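Local coordinates for protein ubiquitin-like-specific protease 2 (PDB 5LNB) that cleaves SUMO from modified proteins as a cysteine protease of the C48 (Ulp1) family, here represented by its catalytic domain, at residues S213-K225 and Y255-L268. Residues are numbered along the deposited sequence; the frame is centred on the assembly and turned at random.
Sequences SDCGVHVILNIRK and YFDKNERNSARKNL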
loop_
_atom_site.group_PDB
_atom_site.type_symbol
_atom_site.label_atom_id
_atom_site.label_comp_id
_atom_site.label_asym_id
_atom_site.label_seq_id
_atom_site.Cartn_x
_atom_site.Cartn_y
_atom_site.Cartn_z
ATOM N N SER A 213 -16.830 -1.983 -0.672
ATOM C CA SER A 213 -16.242 -3.130 0.012
ATOM C C SER A 213 -15.202 -3.862 -0.834
ATOM O O SER A 213 -14.431 -4.647 -0.277
ATOM C CB SER A 213 -17.344 -4.094 0.458
ATOM O OG SER A 213 -18.008 -4.697 -0.641
ATOM N N ASP A 214 -15.148 -3.617 -2.151
ATOM C CA ASP A 214 -14.043 -4.096 -2.982
ATOM C C ASP A 214 -12.820 -3.171 -2.971
ATOM O O ASP A 214 -11.783 -3.542 -3.537
ATOM C CB ASP A 214 -14.475 -4.276 -4.445
ATOM C CG ASP A 214 -15.328 -5.531 -4.684
ATOM O OD1 ASP A 214 -15.287 -6.485 -3.869
ATOM O OD2 ASP A 214 -16.040 -5.554 -5.715
ATOM N N CYS A 215 -12.911 -1.979 -2.373
ATOM C CA CYS A 215 -11.798 -1.028 -2.441
ATOM C C CYS A 215 -10.484 -1.625 -1.939
ATOM O O CYS A 215 -9.417 -1.351 -2.500
ATOM C CB CYS A 215 -12.131 0.226 -1.641
ATOM S SG CYS A 215 -13.333 1.253 -2.453
ATOM N N GLY A 216 -10.535 -2.431 -0.878
ATOM C CA GLY A 216 -9.305 -3.012 -0.361
ATOM C C GLY A 216 -8.603 -3.900 -1.372
ATOM O O GLY A 216 -7.368 -3.947 -1.407
ATOM N N VAL A 217 -9.376 -4.606 -2.207
ATOM C CA VAL A 217 -8.812 -5.460 -3.249
ATOM C C VAL A 217 -8.169 -4.615 -4.341
ATOM O O VAL A 217 -7.121 -4.975 -4.888
ATOM C CB VAL A 217 -9.905 -6.389 -3.828
ATOM C CG1 VAL A 217 -9.376 -7.196 -5.013
ATOM C CG2 VAL A 217 -10.444 -7.324 -2.763
ATOM N N HIS A 218 -8.794 -3.487 -4.691
ATOM C CA HIS A 218 -8.209 -2.599 -5.689
ATOM C C HIS A 218 -6.918 -1.966 -5.189
ATOM O O HIS A 218 -5.967 -1.818 -5.960
ATOM C CB HIS A 218 -9.211 -1.528 -6.093
ATOM C CG HIS A 218 -10.311 -2.051 -6.955
ATOM N ND1 HIS A 218 -10.198 -2.143 -8.324
ATOM C CD2 HIS A 218 -11.536 -2.534 -6.640
ATOM C CE1 HIS A 218 -11.311 -2.649 -8.819
ATOM N NE2 HIS A 218 -12.137 -2.899 -7.818
ATOM N N VAL A 219 -6.865 -1.580 -3.906
ATOM C CA VAL A 219 -5.624 -1.036 -3.356
ATOM C C VAL A 219 -4.487 -2.035 -3.538
ATOM O O VAL A 219 -3.404 -1.692 -4.027
ATOM C CB VAL A 219 -5.795 -0.649 -1.875
ATOM C CG1 VAL A 219 -4.412 -0.504 -1.220
ATOM C CG2 VAL A 219 -6.561 0.661 -1.741
ATOM N N ILE A 220 -4.720 -3.289 -3.138
ATOM C CA ILE A 220 -3.702 -4.327 -3.265
ATOM C C ILE A 220 -3.226 -4.432 -4.711
ATOM O O ILE A 220 -2.020 -4.441 -4.986
ATOM C CB ILE A 220 -4.251 -5.669 -2.745
ATOM C CG1 ILE A 220 -4.467 -5.606 -1.226
ATOM C CG2 ILE A 220 -3.339 -6.852 -3.162
ATOM C CD1 ILE A 220 -5.273 -6.776 -0.657
ATOM N N LEU A 221 -4.166 -4.494 -5.663
ATOM C CA LEU A 221 -3.760 -4.730 -7.043
ATOM C C LEU A 221 -3.183 -3.486 -7.699
ATOM O O LEU A 221 -2.334 -3.604 -8.590
ATOM C CB LEU A 221 -4.927 -5.284 -7.852
ATOM C CG LEU A 221 -4.920 -6.822 -7.731
ATOM C CD1 LEU A 221 -5.786 -7.324 -6.583
ATOM C CD2 LEU A 221 -5.273 -7.494 -9.023
ATOM N N ASN A 222 -3.602 -2.292 -7.265
ATOM C CA ASN A 222 -3.015 -1.074 -7.807
ATOM C C ASN A 222 -1.577 -0.912 -7.333
ATOM O O ASN A 222 -0.685 -0.585 -8.128
ATOM C CB ASN A 222 -3.867 0.138 -7.418
ATOM C CG ASN A 222 -5.205 0.172 -8.156
ATOM O OD1 ASN A 222 -5.355 -0.429 -9.225
ATOM N ND2 ASN A 222 -6.176 0.867 -7.584
ATOM N N ILE A 223 -1.331 -1.166 -6.048
ATOM C CA ILE A 223 0.036 -1.155 -5.537
ATOM C C ILE A 223 0.861 -2.234 -6.221
ATOM O O ILE A 223 1.999 -1.997 -6.643
ATOM C CB ILE A 223 0.035 -1.319 -4.004
ATOM C CG1 ILE A 223 -0.500 -0.032 -3.350
ATOM C CG2 ILE A 223 1.433 -1.678 -3.510
ATOM C CD1 ILE A 223 -0.690 -0.095 -1.858
ATOM N N ARG A 224 0.297 -3.431 -6.356
ATOM C CA ARG A 224 1.000 -4.501 -7.047
ATOM C C ARG A 224 1.394 -4.082 -8.455
ATOM O O ARG A 224 2.534 -4.297 -8.882
ATOM C CB ARG A 224 0.131 -5.754 -7.097
ATOM C CG ARG A 224 0.766 -6.875 -7.899
ATOM C CD ARG A 224 -0.119 -8.105 -7.956
ATOM N NE ARG A 224 0.528 -9.171 -8.706
ATOM C CZ ARG A 224 -0.069 -10.306 -9.060
ATOM N NH1 ARG A 224 -1.341 -10.518 -8.744
ATOM N NH2 ARG A 224 0.603 -11.226 -9.738
ATOM N N LYS A 225 0.457 -3.486 -9.198
ATOM C CA LYS A 225 0.768 -3.061 -10.559
ATOM C C LYS A 225 1.856 -1.993 -10.560
ATOM O O LYS A 225 2.784 -2.038 -11.372
ATOM C CB LYS A 225 -0.490 -2.548 -11.256
ATOM C CG LYS A 225 -0.245 -1.978 -12.648
ATOM C CD LYS A 225 0.293 -3.024 -13.612
ATOM C CE LYS A 225 -0.626 -4.242 -13.670
ATOM N NZ LYS A 225 -0.288 -5.153 -14.808
ATOM N N TYR A 255 -3.939 -1.027 -18.824
ATOM C CA TYR A 255 -2.684 -1.041 -18.084
ATOM C C TYR A 255 -2.830 -1.752 -16.746
ATOM O O TYR A 255 -1.945 -2.517 -16.349
ATOM C CB TYR A 255 -2.173 0.386 -17.864
ATOM C CG TYR A 255 -0.763 0.413 -17.315
ATOM C CD1 TYR A 255 0.324 0.172 -18.143
ATOM C CD2 TYR A 255 -0.516 0.652 -15.962
ATOM C CE1 TYR A 255 1.621 0.173 -17.646
ATOM C CE2 TYR A 255 0.789 0.657 -15.448
ATOM C CZ TYR A 255 1.845 0.417 -16.299
ATOM O OH TYR A 255 3.134 0.426 -15.823
ATOM N N PHE A 256 -3.936 -1.503 -16.032
ATOM C CA PHE A 256 -4.175 -2.061 -14.706
ATOM C C PHE A 256 -5.007 -3.347 -14.735
ATOM O O PHE A 256 -5.543 -3.744 -13.690
ATOM C CB PHE A 256 -4.860 -1.028 -13.805
ATOM C CG PHE A 256 -3.947 0.073 -13.339
ATOM C CD1 PHE A 256 -3.147 -0.094 -12.211
ATOM C CD2 PHE A 256 -3.886 1.282 -14.029
ATOM C CE1 PHE A 256 -2.300 0.923 -11.779
ATOM C CE2 PHE A 256 -3.041 2.303 -13.603
ATOM C CZ PHE A 256 -2.245 2.122 -12.470
ATOM N N ASP A 257 -5.133 -3.996 -15.897
ATOM C CA ASP A 257 -5.805 -5.301 -16.010
ATOM C C ASP A 257 -7.215 -5.278 -15.417
ATOM O O ASP A 257 -7.586 -6.133 -14.604
ATOM C CB ASP A 257 -4.980 -6.410 -15.351
ATOM C CG ASP A 257 -3.562 -6.478 -15.876
ATOM O OD1 ASP A 257 -2.654 -6.767 -15.072
ATOM O OD2 ASP A 257 -3.355 -6.233 -17.087
ATOM N N LYS A 258 -8.022 -4.301 -15.839
ATOM C CA LYS A 258 -9.360 -4.211 -15.269
ATOM C C LYS A 258 -10.160 -5.492 -15.500
ATOM O O LYS A 258 -10.984 -5.864 -14.657
ATOM C CB LYS A 258 -10.113 -3.011 -15.834
ATOM C CG LYS A 258 -11.502 -2.856 -15.221
ATOM C CD LYS A 258 -12.228 -1.616 -15.702
ATOM C CE LYS A 258 -13.586 -1.469 -15.005
ATOM N NZ LYS A 258 -14.315 -0.259 -15.501
ATOM N N ASN A 259 -9.929 -6.188 -16.618
ATOM C CA ASN A 259 -10.718 -7.383 -16.917
ATOM C C ASN A 259 -10.488 -8.502 -15.909
ATOM O O ASN A 259 -11.342 -9.384 -15.776
ATOM C CB ASN A 259 -10.418 -7.886 -18.334
ATOM C CG ASN A 259 -8.981 -8.364 -18.494
ATOM O OD1 ASN A 259 -8.058 -7.795 -17.915
ATOM N ND2 ASN A 259 -8.790 -9.415 -19.280
ATOM N N GLU A 260 -9.365 -8.487 -15.194
ATOM C CA GLU A 260 -9.090 -9.480 -14.160
ATOM C C GLU A 260 -9.582 -9.067 -12.777
ATOM O O GLU A 260 -9.569 -9.897 -11.864
ATOM C CB GLU A 260 -7.586 -9.757 -14.086
ATOM C CG GLU A 260 -6.987 -10.275 -15.382
ATOM C CD GLU A 260 -5.466 -10.252 -15.369
ATOM O OE1 GLU A 260 -4.878 -9.961 -14.300
ATOM O OE2 GLU A 260 -4.857 -10.519 -16.431
ATOM N N ARG A 261 -10.000 -7.812 -12.592
ATOM C CA ARG A 261 -10.356 -7.343 -11.255
ATOM C C ARG A 261 -11.511 -8.142 -10.667
ATOM O O ARG A 261 -11.570 -8.339 -9.448
ATOM C CB ARG A 261 -10.703 -5.850 -11.287
ATOM C CG ARG A 261 -9.510 -4.938 -11.579
ATOM C CD ARG A 261 -8.529 -4.911 -10.418
ATOM N NE ARG A 261 -7.236 -4.325 -10.788
ATOM C CZ ARG A 261 -6.778 -3.156 -10.347
ATOM N NH1 ARG A 261 -7.516 -2.420 -9.523
ATOM N NH2 ARG A 261 -5.582 -2.721 -10.735
ATOM N N ASN A 262 -12.436 -8.604 -11.514
ATOM C CA ASN A 262 -13.584 -9.358 -11.026
ATOM C C ASN A 262 -13.154 -10.636 -10.311
ATOM O O ASN A 262 -13.828 -11.080 -9.375
ATOM C CB ASN A 262 -14.520 -9.678 -12.190
ATOM C CG ASN A 262 -15.745 -10.446 -11.754
ATOM O OD1 ASN A 262 -16.229 -10.279 -10.633
ATOM N ND2 ASN A 262 -16.258 -11.304 -12.638
ATOM N N SER A 263 -12.031 -11.225 -10.714
ATOM C CA SER A 263 -11.531 -12.455 -10.118
ATOM C C SER A 263 -10.410 -12.222 -9.117
ATOM O O SER A 263 -9.862 -13.191 -8.588
ATOM C CB SER A 263 -11.041 -13.398 -11.216
ATOM O OG SER A 263 -12.047 -13.602 -12.191
ATOM N N ALA A 264 -10.051 -10.966 -8.854
ATOM C CA ALA A 264 -8.877 -10.685 -8.036
ATOM C C ALA A 264 -9.021 -11.268 -6.637
ATOM O O ALA A 264 -8.067 -11.832 -6.088
ATOM C CB ALA A 264 -8.637 -9.175 -7.965
ATOM N N ARG A 265 -10.205 -11.138 -6.045
ATOM C CA ARG A 265 -10.449 -11.682 -4.714
ATOM C C ARG A 265 -10.133 -13.173 -4.658
ATOM O O ARG A 265 -9.468 -13.650 -3.732
ATOM C CB ARG A 265 -11.903 -11.432 -4.340
ATOM C CG ARG A 265 -12.128 -11.047 -2.921
ATOM C CD ARG A 265 -13.590 -10.755 -2.743
ATOM N NE ARG A 265 -13.841 -9.333 -2.594
ATOM C CZ ARG A 265 -13.825 -8.709 -1.425
ATOM N NH1 ARG A 265 -13.564 -9.400 -0.326
ATOM N NH2 ARG A 265 -14.071 -7.405 -1.357
ATOM N N LYS A 266 -10.621 -13.930 -5.637
ATOM C CA LYS A 266 -10.379 -15.366 -5.633
ATOM C C LYS A 266 -8.893 -15.666 -5.777
ATOM O O LYS A 266 -8.373 -16.591 -5.140
ATOM C CB LYS A 266 -11.187 -16.040 -6.744
ATOM C CG LYS A 266 -10.760 -17.462 -7.027
ATOM C CD LYS A 266 -11.628 -18.132 -8.073
ATOM C CE LYS A 266 -11.544 -19.661 -7.941
ATOM N NZ LYS A 266 -12.662 -20.375 -8.644
ATOM N N ASN A 267 -8.183 -14.877 -6.589
ATOM C CA ASN A 267 -6.768 -15.158 -6.800
ATOM C C ASN A 267 -5.958 -14.854 -5.545
ATOM O O ASN A 267 -5.001 -15.575 -5.228
ATOM C CB ASN A 267 -6.255 -14.388 -8.013
ATOM C CG ASN A 267 -6.769 -14.977 -9.326
ATOM O OD1 ASN A 267 -6.712 -16.188 -9.534
ATOM N ND2 ASN A 267 -7.297 -14.124 -10.203
ATOM N N LEU A 268 -6.346 -13.817 -4.797
ATOM C CA LEU A 268 -5.710 -13.564 -3.509
ATOM C C LEU A 268 -5.938 -14.726 -2.544
ATOM O O LEU A 268 -5.023 -15.115 -1.811
ATOM C CB LEU A 268 -6.220 -12.251 -2.915
ATOM C CG LEU A 268 -5.929 -10.951 -3.684
ATOM C CD1 LEU A 268 -6.678 -9.809 -3.030
ATOM C CD2 LEU A 268 -4.418 -10.643 -3.739
HETATM O O HOH W 1 -14.263 -8.631 -5.391
HETATM O O HOH W 2 -3.421 -4.731 -11.131
HETATM O O HOH W 3 3.615 -1.859 -14.392
#
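V217 and R265 bring the backbones within 6.6 Å (CA to CA), where helix 215-225 meets helix 264-268 at 72°. Towards K225, the partner is the end of helix 245-255, finished by a Schellman motif with D257 as C-prime residue. R261 bends at chi2 (-70°) and lays its guanidinium against L221, whose CB sits over one face. At the edge, R261 NH1 and R261 NH2 both grip N222 OD1, NH2 at 2.8 Å. R261 NH1 also donates to H218 ND1 at 3.0 Å, so ND1 is the acceptor and probably unprotonated. Replaced by a leucine, R261 would probably leave N222 OD1 and H218 ND1 without their shared donor. R265 NH2 forms a salt bridge to the anti lone pair of D214 OD1 at 2.9 Å, while its NH1 bonds D47 O. V217 CG2 covers one face of this group. Between the arginines, A264 CB packs 3.6 Å from V217 CG1. K225 NZ meets D257 OD1 at 2.9 Å from above the carboxylate plane. C215, in the first helix's opening turn, faces H122 and W123, consistent with the family's nucleophile. Buried arginines, each with acceptors at its edge, thus tie this helix to helix 258-261 and the start of helix 264-285.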